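Local coordinates for protein Phi class glutathione transferase GSTF1 (Populus tremula x Populus tremuloides, PDB 4RI6) that probably conjugates glutathione to electrophilic, halide-bearing compounds as a Phi class transferase of the plant cytoplasm, a detoxifying reaction, at residues D100-V103 with E104-G107; D160-F164 with A165-H169; I199-E203 with S204-V208. One frame throughout, in Å; residues are numbered along the deposited sequence. Where two conformers were deposited one is given.

Contact 1: D100-V103 with E104-G107; sequences DQWV and ETDG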
loop_
_atom_site.group_PDB
_atom_site.type_symbol
_atom_site.label_atom_id
_atom_site.label_comp_id
_atom_site.label_asym_id
_atom_site.label_seq_id
_atom_site.Cartn_x
_atom_site.Cartn_y
_atom_site.Cartn_z
ATOM N N ASP A 100 -5.691 -8.201 5.311
ATOM C CA ASP A 100 -4.924 -6.991 5.048
ATOM C C ASP A 100 -3.509 -7.286 4.533
ATOM O O ASP A 100 -2.989 -6.541 3.689
ATOM C CB ASP A 100 -4.859 -6.153 6.319
ATOM C CG ASP A 100 -4.455 -4.713 6.065
ATOM O OD1 ASP A 100 -4.945 -4.091 5.109
ATOM O OD2 ASP A 100 -3.646 -4.189 6.855
ATOM N N GLN A 101 -2.874 -8.360 4.997
ATOM C CA GLN A 101 -1.527 -8.649 4.498
ATOM C C GLN A 101 -1.556 -8.923 2.986
ATOM O O GLN A 101 -0.603 -8.599 2.293
ATOM C CB GLN A 101 -0.886 -9.822 5.254
ATOM C CG GLN A 101 -1.540 -11.147 4.981
ATOM C CD GLN A 101 -1.136 -12.232 5.961
ATOM O OE1 GLN A 101 0.014 -12.295 6.417
ATOM N NE2 GLN A 101 -2.091 -13.087 6.307
ATOM N N TRP A 102 -2.655 -9.483 2.474
ATOM C CA TRP A 102 -2.781 -9.763 1.036
ATOM C C TRP A 102 -3.219 -8.500 0.298
ATOM O O TRP A 102 -2.902 -8.330 -0.874
ATOM C CB TRP A 102 -3.739 -10.942 0.790
ATOM C CG TRP A 102 -3.141 -12.207 1.290
ATOM C CD1 TRP A 102 -3.411 -12.837 2.470
ATOM C CD2 TRP A 102 -2.114 -12.973 0.655
ATOM N NE1 TRP A 102 -2.618 -13.940 2.601
ATOM C CE2 TRP A 102 -1.808 -14.043 1.506
ATOM C CE3 TRP A 102 -1.429 -12.857 -0.555
ATOM C CZ2 TRP A 102 -0.865 -14.986 1.184
ATOM C CZ3 TRP A 102 -0.483 -13.780 -0.862
ATOM C CH2 TRP A 102 -0.213 -14.840 -0.011
ATOM N N VAL A 103 -3.897 -7.585 0.985
ATOM C CA VAL A 103 -4.159 -6.264 0.404
ATOM C C VAL A 103 -2.831 -5.501 0.234
ATOM O O VAL A 103 -2.589 -4.861 -0.795
ATOM C CB VAL A 103 -5.136 -5.452 1.259
ATOM C CG1 VAL A 103 -5.359 -4.060 0.650
ATOM C CG2 VAL A 103 -6.468 -6.190 1.395
ATOM N N GLU A 104 -1.946 -5.599 1.224
ATOM C CA GLU A 104 -0.629 -4.962 1.107
ATOM C C GLU A 104 0.180 -5.633 -0.003
ATOM O O GLU A 104 0.980 -4.989 -0.681
ATOM C CB GLU A 104 0.121 -5.024 2.444
ATOM C CG GLU A 104 -0.395 -4.068 3.461
ATOM C CD GLU A 104 -0.179 -2.631 3.027
ATOM O OE1 GLU A 104 0.914 -2.322 2.531
ATOM O OE2 GLU A 104 -1.104 -1.812 3.166
ATOM N N THR A 105 0.015 -6.942 -0.170
ATOM C CA THR A 105 0.674 -7.633 -1.267
ATOM C C THR A 105 0.188 -7.094 -2.616
ATOM O O THR A 105 0.990 -6.915 -3.526
ATOM C CB THR A 105 0.476 -9.163 -1.123
ATOM O OG1 THR A 105 1.162 -9.573 0.068
ATOM C CG2 THR A 105 1.049 -9.928 -2.304
ATOM N N ASP A 106 -1.096 -6.799 -2.747
ATOM C CA ASP A 106 -1.543 -6.077 -3.927
ATOM C C ASP A 106 -0.804 -4.739 -4.052
ATOM O O ASP A 106 -0.209 -4.438 -5.078
ATOM C CB ASP A 106 -3.055 -5.828 -3.908
ATOM C CG ASP A 106 -3.484 -4.883 -5.003
ATOM O OD1 ASP A 106 -3.134 -5.156 -6.166
ATOM O OD2 ASP A 106 -4.140 -3.859 -4.717
ATOM N N GLY A 107 -0.844 -3.931 -3.004
ATOM C CA GLY A 107 -0.280 -2.598 -3.080
ATOM C C GLY A 107 1.210 -2.517 -3.357
ATOM O O GLY A 107 1.661 -1.599 -4.052
#

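Contact 2: D160-F164 with A165-H169; sequences DEFSF and ADLSH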
loop_
_atom_site.group_PDB
_atom_site.type_symbol
_atom_site.label_atom_id
_atom_site.label_comp_id
_atom_site.label_asym_id
_atom_site.label_seq_id
_atom_site.Cartn_x
_atom_site.Cartn_y
_atom_site.Cartn_z
ATOM N N ASP A 160 -11.048 -18.883 2.930
ATOM C CA ASP A 160 -12.144 -19.629 2.300
ATOM C C ASP A 160 -13.261 -18.718 1.800
ATOM O O ASP A 160 -14.297 -19.177 1.332
ATOM C CB ASP A 160 -12.712 -20.691 3.267
ATOM C CG ASP A 160 -13.243 -20.110 4.554
ATOM O OD1 ASP A 160 -13.326 -18.878 4.669
ATOM O OD2 ASP A 160 -13.591 -20.895 5.462
ATOM N N GLU A 161 -13.034 -17.413 1.871
ATOM C CA GLU A 161 -14.064 -16.438 1.586
ATOM C C GLU A 161 -13.483 -15.308 0.741
ATOM O O GLU A 161 -12.377 -14.868 1.001
ATOM C CB GLU A 161 -14.608 -15.891 2.910
ATOM C CG GLU A 161 -16.044 -15.438 2.887
ATOM C CD GLU A 161 -16.584 -15.126 4.287
ATOM O OE1 GLU A 161 -15.923 -15.469 5.299
ATOM O OE2 GLU A 161 -17.681 -14.535 4.372
ATOM N N PHE A 162 -14.213 -14.873 -0.278
ATOM C CA PHE A 162 -13.842 -13.678 -1.047
ATOM C C PHE A 162 -13.583 -12.528 -0.086
ATOM O O PHE A 162 -14.351 -12.320 0.849
ATOM C CB PHE A 162 -14.941 -13.304 -2.049
ATOM C CG PHE A 162 -14.639 -12.077 -2.887
ATOM C CD1 PHE A 162 -13.787 -12.150 -3.974
ATOM C CD2 PHE A 162 -15.268 -10.869 -2.621
ATOM C CE1 PHE A 162 -13.533 -11.037 -4.757
ATOM C CE2 PHE A 162 -15.017 -9.749 -3.397
ATOM C CZ PHE A 162 -14.149 -9.832 -4.468
ATOM N N SER A 163 -12.508 -11.785 -0.310
ATOM C CA SER A 163 -12.209 -10.647 0.548
ATOM C C SER A 163 -11.759 -9.467 -0.264
ATOM O O SER A 163 -11.546 -9.568 -1.478
ATOM C CB SER A 163 -11.122 -10.989 1.567
ATOM O OG SER A 163 -9.835 -10.946 0.989
ATOM N N PHE A 164 -11.567 -8.346 0.422
ATOM C CA PHE A 164 -11.016 -7.181 -0.236
ATOM C C PHE A 164 -9.656 -7.474 -0.873
ATOM O O PHE A 164 -9.279 -6.849 -1.866
ATOM C CB PHE A 164 -10.895 -6.000 0.745
ATOM C CG PHE A 164 -10.477 -4.745 0.070
ATOM C CD1 PHE A 164 -11.359 -4.086 -0.762
ATOM C CD2 PHE A 164 -9.182 -4.268 0.170
ATOM C CE1 PHE A 164 -10.984 -2.981 -1.446
ATOM C CE2 PHE A 164 -8.807 -3.139 -0.512
ATOM C CZ PHE A 164 -9.713 -2.494 -1.316
ATOM N N ALA A 165 -8.906 -8.420 -0.314
ATOM C CA ALA A 165 -7.628 -8.777 -0.922
ATOM C C ALA A 165 -7.833 -9.245 -2.351
ATOM O O ALA A 165 -7.108 -8.829 -3.250
ATOM C CB ALA A 165 -6.920 -9.829 -0.121
ATOM N N ASP A 166 -8.816 -10.111 -2.571
ATOM C CA ASP A 166 -9.104 -10.574 -3.933
ATOM C C ASP A 166 -9.635 -9.432 -4.789
ATOM O O ASP A 166 -9.189 -9.227 -5.924
ATOM C CB ASP A 166 -10.097 -11.724 -3.907
ATOM C CG ASP A 166 -9.687 -12.801 -2.939
ATOM O OD1 ASP A 166 -8.734 -13.555 -3.239
ATOM O OD2 ASP A 166 -10.331 -12.892 -1.880
ATOM N N LEU A 167 -10.569 -8.673 -4.219
ATOM C CA LEU A 167 -11.198 -7.561 -4.917
ATOM C C LEU A 167 -10.150 -6.609 -5.459
ATOM O O LEU A 167 -10.226 -6.184 -6.611
ATOM C CB LEU A 167 -12.183 -6.838 -3.991
ATOM C CG LEU A 167 -13.060 -5.747 -4.594
ATOM C CD1 LEU A 167 -14.282 -5.521 -3.713
ATOM C CD2 LEU A 167 -12.286 -4.431 -4.788
ATOM N N SER A 168 -9.127 -6.339 -4.659
ATOM C CA SER A 168 -8.161 -5.332 -5.028
ATOM C C SER A 168 -7.325 -5.730 -6.260
ATOM O O SER A 168 -6.752 -4.841 -6.919
ATOM C CB SER A 168 -7.261 -5.036 -3.808
ATOM O OG SER A 168 -6.618 -3.791 -3.919
ATOM N N HIS A 169 -7.280 -7.038 -6.573
ATOM C CA HIS A 169 -6.580 -7.544 -7.761
ATOM C C HIS A 169 -7.401 -7.457 -9.051
ATOM O O HIS A 169 -6.855 -7.577 -10.146
ATOM C CB HIS A 169 -6.154 -8.995 -7.565
ATOM C CG HIS A 169 -5.059 -9.183 -6.579
ATOM N ND1 HIS A 169 -5.247 -9.107 -5.211
ATOM C CD2 HIS A 169 -3.736 -9.421 -6.762
ATOM C CE1 HIS A 169 -4.087 -9.284 -4.601
ATOM N NE2 HIS A 169 -3.154 -9.472 -5.517
HETATM O O HOH W 1 -9.277 -13.629 0.455
#

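Contact 3: I199-E203 with S204-V208; sequences ISNRE and SWKKV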
loop_
_atom_site.group_PDB
_atom_site.type_symbol
_atom_site.label_atom_id
_atom_site.label_comp_id
_atom_site.label_asym_id
_atom_site.label_seq_id
_atom_site.Cartn_x
_atom_site.Cartn_y
_atom_site.Cartn_z
ATOM N N ILE A 199 -13.397 -14.813 -9.033
ATOM C CA ILE A 199 -13.542 -13.441 -8.568
ATOM C C ILE A 199 -14.029 -12.513 -9.686
ATOM O O ILE A 199 -14.796 -11.580 -9.415
ATOM C CB ILE A 199 -12.233 -12.905 -7.918
ATOM C CG1 ILE A 199 -11.064 -12.781 -8.899
ATOM C CG2 ILE A 199 -11.883 -13.776 -6.732
ATOM C CD1 ILE A 199 -9.833 -12.036 -8.292
ATOM N N SER A 200 -13.660 -12.788 -10.939
ATOM C CA SER A 200 -14.023 -11.878 -12.029
ATOM C C SER A 200 -15.464 -12.057 -12.471
ATOM O O SER A 200 -16.003 -11.212 -13.186
ATOM C CB SER A 200 -13.097 -12.061 -13.231
ATOM O OG SER A 200 -13.230 -13.337 -13.835
ATOM N N ASN A 201 -16.086 -13.151 -12.043
ATOM C CA ASN A 201 -17.495 -13.373 -12.349
ATOM C C ASN A 201 -18.467 -13.019 -11.216
ATOM O O ASN A 201 -19.673 -13.271 -11.329
ATOM C CB ASN A 201 -17.701 -14.834 -12.796
ATOM C CG ASN A 201 -17.278 -15.040 -14.224
ATOM O OD1 ASN A 201 -17.987 -14.651 -15.162
ATOM N ND2 ASN A 201 -16.093 -15.588 -14.409
ATOM N N ARG A 202 -17.974 -12.376 -10.165
ATOM C CA ARG A 202 -18.870 -11.806 -9.169
ATOM C C ARG A 202 -19.750 -10.731 -9.804
ATOM O O ARG A 202 -19.301 -9.991 -10.677
ATOM C CB ARG A 202 -18.079 -11.220 -8.015
ATOM C CG ARG A 202 -17.313 -12.273 -7.275
ATOM C CD ARG A 202 -16.602 -11.670 -6.088
ATOM N NE ARG A 202 -17.502 -11.241 -5.016
ATOM C CZ ARG A 202 -17.976 -12.041 -4.071
ATOM N NH1 ARG A 202 -17.703 -13.338 -4.105
ATOM N NH2 ARG A 202 -18.737 -11.552 -3.104
ATOM N N GLU A 203 -20.998 -10.635 -9.356
ATOM C CA GLU A 203 -21.923 -9.668 -9.917
ATOM C C GLU A 203 -21.414 -8.248 -9.703
ATOM O O GLU A 203 -21.603 -7.406 -10.566
ATOM C CB GLU A 203 -23.321 -9.834 -9.309
ATOM C CG GLU A 203 -24.054 -11.119 -9.718
ATOM C CD GLU A 203 -24.299 -11.212 -11.216
ATOM O OE1 GLU A 203 -24.354 -10.153 -11.891
ATOM O OE2 GLU A 203 -24.417 -12.351 -11.720
ATOM N N SER A 204 -20.735 -7.993 -8.583
ATOM C CA SER A 204 -20.235 -6.644 -8.313
ATOM C C SER A 204 -19.271 -6.241 -9.410
ATOM O O SER A 204 -19.348 -5.133 -9.955
ATOM C CB SER A 204 -19.544 -6.553 -6.951
ATOM O OG SER A 204 -18.431 -7.440 -6.883
ATOM N N TRP A 205 -18.368 -7.150 -9.761
ATOM C CA TRP A 205 -17.381 -6.842 -10.772
ATOM C C TRP A 205 -18.021 -6.745 -12.159
ATOM O O TRP A 205 -17.656 -5.873 -12.954
ATOM C CB TRP A 205 -16.243 -7.866 -10.756
ATOM C CG TRP A 205 -15.107 -7.444 -11.664
ATOM C CD1 TRP A 205 -14.668 -8.101 -12.764
ATOM C CD2 TRP A 205 -14.323 -6.246 -11.565
ATOM N NE1 TRP A 205 -13.632 -7.413 -13.347
ATOM C CE2 TRP A 205 -13.414 -6.257 -12.638
ATOM C CE3 TRP A 205 -14.299 -5.168 -10.668
ATOM C CZ2 TRP A 205 -12.495 -5.229 -12.850
ATOM C CZ3 TRP A 205 -13.369 -4.166 -10.873
ATOM C CH2 TRP A 205 -12.492 -4.200 -11.954
ATOM N N LYS A 206 -18.985 -7.608 -12.452
ATOM C CA LYS A 206 -19.711 -7.500 -13.711
ATOM C C LYS A 206 -20.408 -6.145 -13.835
ATOM O O LYS A 206 -20.455 -5.566 -14.925
ATOM C CB LYS A 206 -20.740 -8.620 -13.839
ATOM C CG LYS A 206 -20.138 -9.986 -13.957
ATOM C CD LYS A 206 -21.256 -10.990 -13.976
ATOM C CE LYS A 206 -20.796 -12.354 -14.286
ATOM N NZ LYS A 206 -22.010 -13.219 -14.297
ATOM N N LYS A 207 -20.931 -5.636 -12.723
ATOM C CA LYS A 207 -21.622 -4.352 -12.761
ATOM C C LYS A 207 -20.635 -3.222 -13.034
ATOM O O LYS A 207 -20.946 -2.307 -13.783
ATOM C CB LYS A 207 -22.393 -4.111 -11.464
ATOM C CG LYS A 207 -23.581 -5.035 -11.323
ATOM C CD LYS A 207 -24.431 -4.774 -10.101
ATOM C CE LYS A 207 -25.565 -5.782 -10.011
ATOM N NZ LYS A 207 -26.691 -5.280 -9.182
ATOM N N VAL A 208 -19.441 -3.304 -12.461
ATOM C CA VAL A 208 -18.442 -2.299 -12.730
ATOM C C VAL A 208 -18.064 -2.298 -14.210
ATOM O O VAL A 208 -17.987 -1.242 -14.831
ATOM C CB VAL A 208 -17.180 -2.516 -11.866
ATOM C CG1 VAL A 208 -16.060 -1.567 -12.297
ATOM C CG2 VAL A 208 -17.506 -2.331 -10.373
HETATM O O HOH W 2 -20.452 -15.078 -16.062
HETATM O O HOH W 3 -22.170 -13.879 -11.626
#

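Contact 1: D100-V103 with E104-G107
E104 N reaches back one helical turn to D100 O at 2.8 Å, and the same i to i+4 step is repeated by T105 N on Q101 O, D106 N on W102 O and G107 N on V103 O, so D100-V103 and E104-G107 form one unbroken alpha-helical run. E104 N meets the D100 carbonyl almost head-on (C=O...N 161°), whereas T105 N comes to Q101 O tilted out of the carbonyl plane. T105 OG1 also lies 3.0 Å from Q101 O, where its torsion holds it beside the backbone N and anti to the carbonyl carbon (chi1 -65°). W102 and T105 point the same way, with the indole CE3 4.2 Å from T105 CB. E104 folds its CG over D100 O at 3.6 Å, yet the nearby acidic ends of D100 and E104 both meet R74 of the second subunit in salt bridges, which probably offsets their mutual repulsion. D100 also bonds the hydroxyl of Y89, while D106 turns to R70 and S168, all of the same chain. W102 meets F67 of the second subunit edge-to-face. This is a regular, buried stretch of alpha-helix at the dimer interface of the glutathione transferase fold, beside the glutathione site.

Contact 2: D160-F164 with A165-H169
F162 swings CG anti to its backbone N (chi1 180°), which lays the ring along the first turn of the helix, while S163 holds OG between its own N and carbonyl carbon (chi1 79°), which brings it to the A165 N-H in that first turn. OG thereby accepts from A165 N at 3.0 Å. D166 OD2 accepts from S163 N at 2.9 Å through its anti lone pair. The helix proper sets in with the nearly straight bond from L167 N to S163 O, followed by S168 N on F164 O. A water touches both S163 OG and D166 OD2, donating to the carboxylate; OD1 is held by W195 and the backbone of L157, leaving the buried aspartate gripped at both oxygens. The F162 ring slides past D166, ring and carboxylate planes 25° apart, with CE1 3.6 Å from D166 CB and CZ 3.6 Å from L167 CB. An alanine in place of F162 would be likely to open a gap beside D166 and L167 and leave R202 without its cation-pi partner. F164 lies over S168 CB with one face. H169 ND1 donates to A165 O at 2.7 Å, almost exactly in the ring plane. S163 as N-cap, with D166 bonded back to its N-H, forms a capping box, and F162 on L167 adds a hydrophobic staple: the N-capping arrangement known at this helix in glutathione transferases.

Contact 3: I199-E203 with S204-V208
S204 opens the second segment with OG 4.0 Å from R202 CB, near the plane of the R202 guanidinium and at its edge. Both residues turn their polar groups to E25, which forms a salt bridge with R202 and a hydrogen bond with S204, so one carboxylate of helix 14-25 ties down the N-cap residue and the first turn. W205 comes next. CG anti to the backbone N (chi1 -172°) carries the indole back toward the end of the preceding helix, where S200 O meets the ring in its plane at the CD1 edge, 3.4 Å away; the indole NE1 is bound by D174, and L170 and P171 pack against the side chain. K206 N donates to R202 O at 3.0 Å, nearly straight at 167°, in the first helical turn after the N-cap. Its side chain runs extended beyond CG across the N201-E203 turn, with CE 3.3 Å from N201 O. There the ammonium makes a long salt bridge with E203, NZ to OE2 3.6 Å. Two waters also bind it: one accepts from NZ and donates to N201 OD1, the other accepts from NZ and donates to both N201 O and E203 OE2. K207 N then bonds to E203 O at 2.9 Å. The chemistry is thus divided: the flank facing helices 14-25 and 164-179 relies on an arginine, a serine and a tryptophan tied to acidic partners there, whereas on the exposed flank the lysine is joined to N201 and E203 by waters and one long, probably weak ion pair.

All three contacts are local and follow one another in series along the chain, none enclosing or crossing another; the segments of each adjoin, so none closes a long loop. Contact 1 lies in the first half of helix 93-122, facing the second subunit; contact 2 starts helix 164-179 after the loop that follows helix 130-150; contact 3 turns the chain from helix 190-200 into helix 203-214. Contacts 1 and 2 touch directly: D106 OD2 probably hydrogen-bonds S168 OG at 2.6 Å, and V103 and W102 pack on F164 and A165. Contact 2 meets contact 3 where F162 touches R202 and I199. Contact 2 therefore bridges the other two, linking the interface helix to the C-terminal helices.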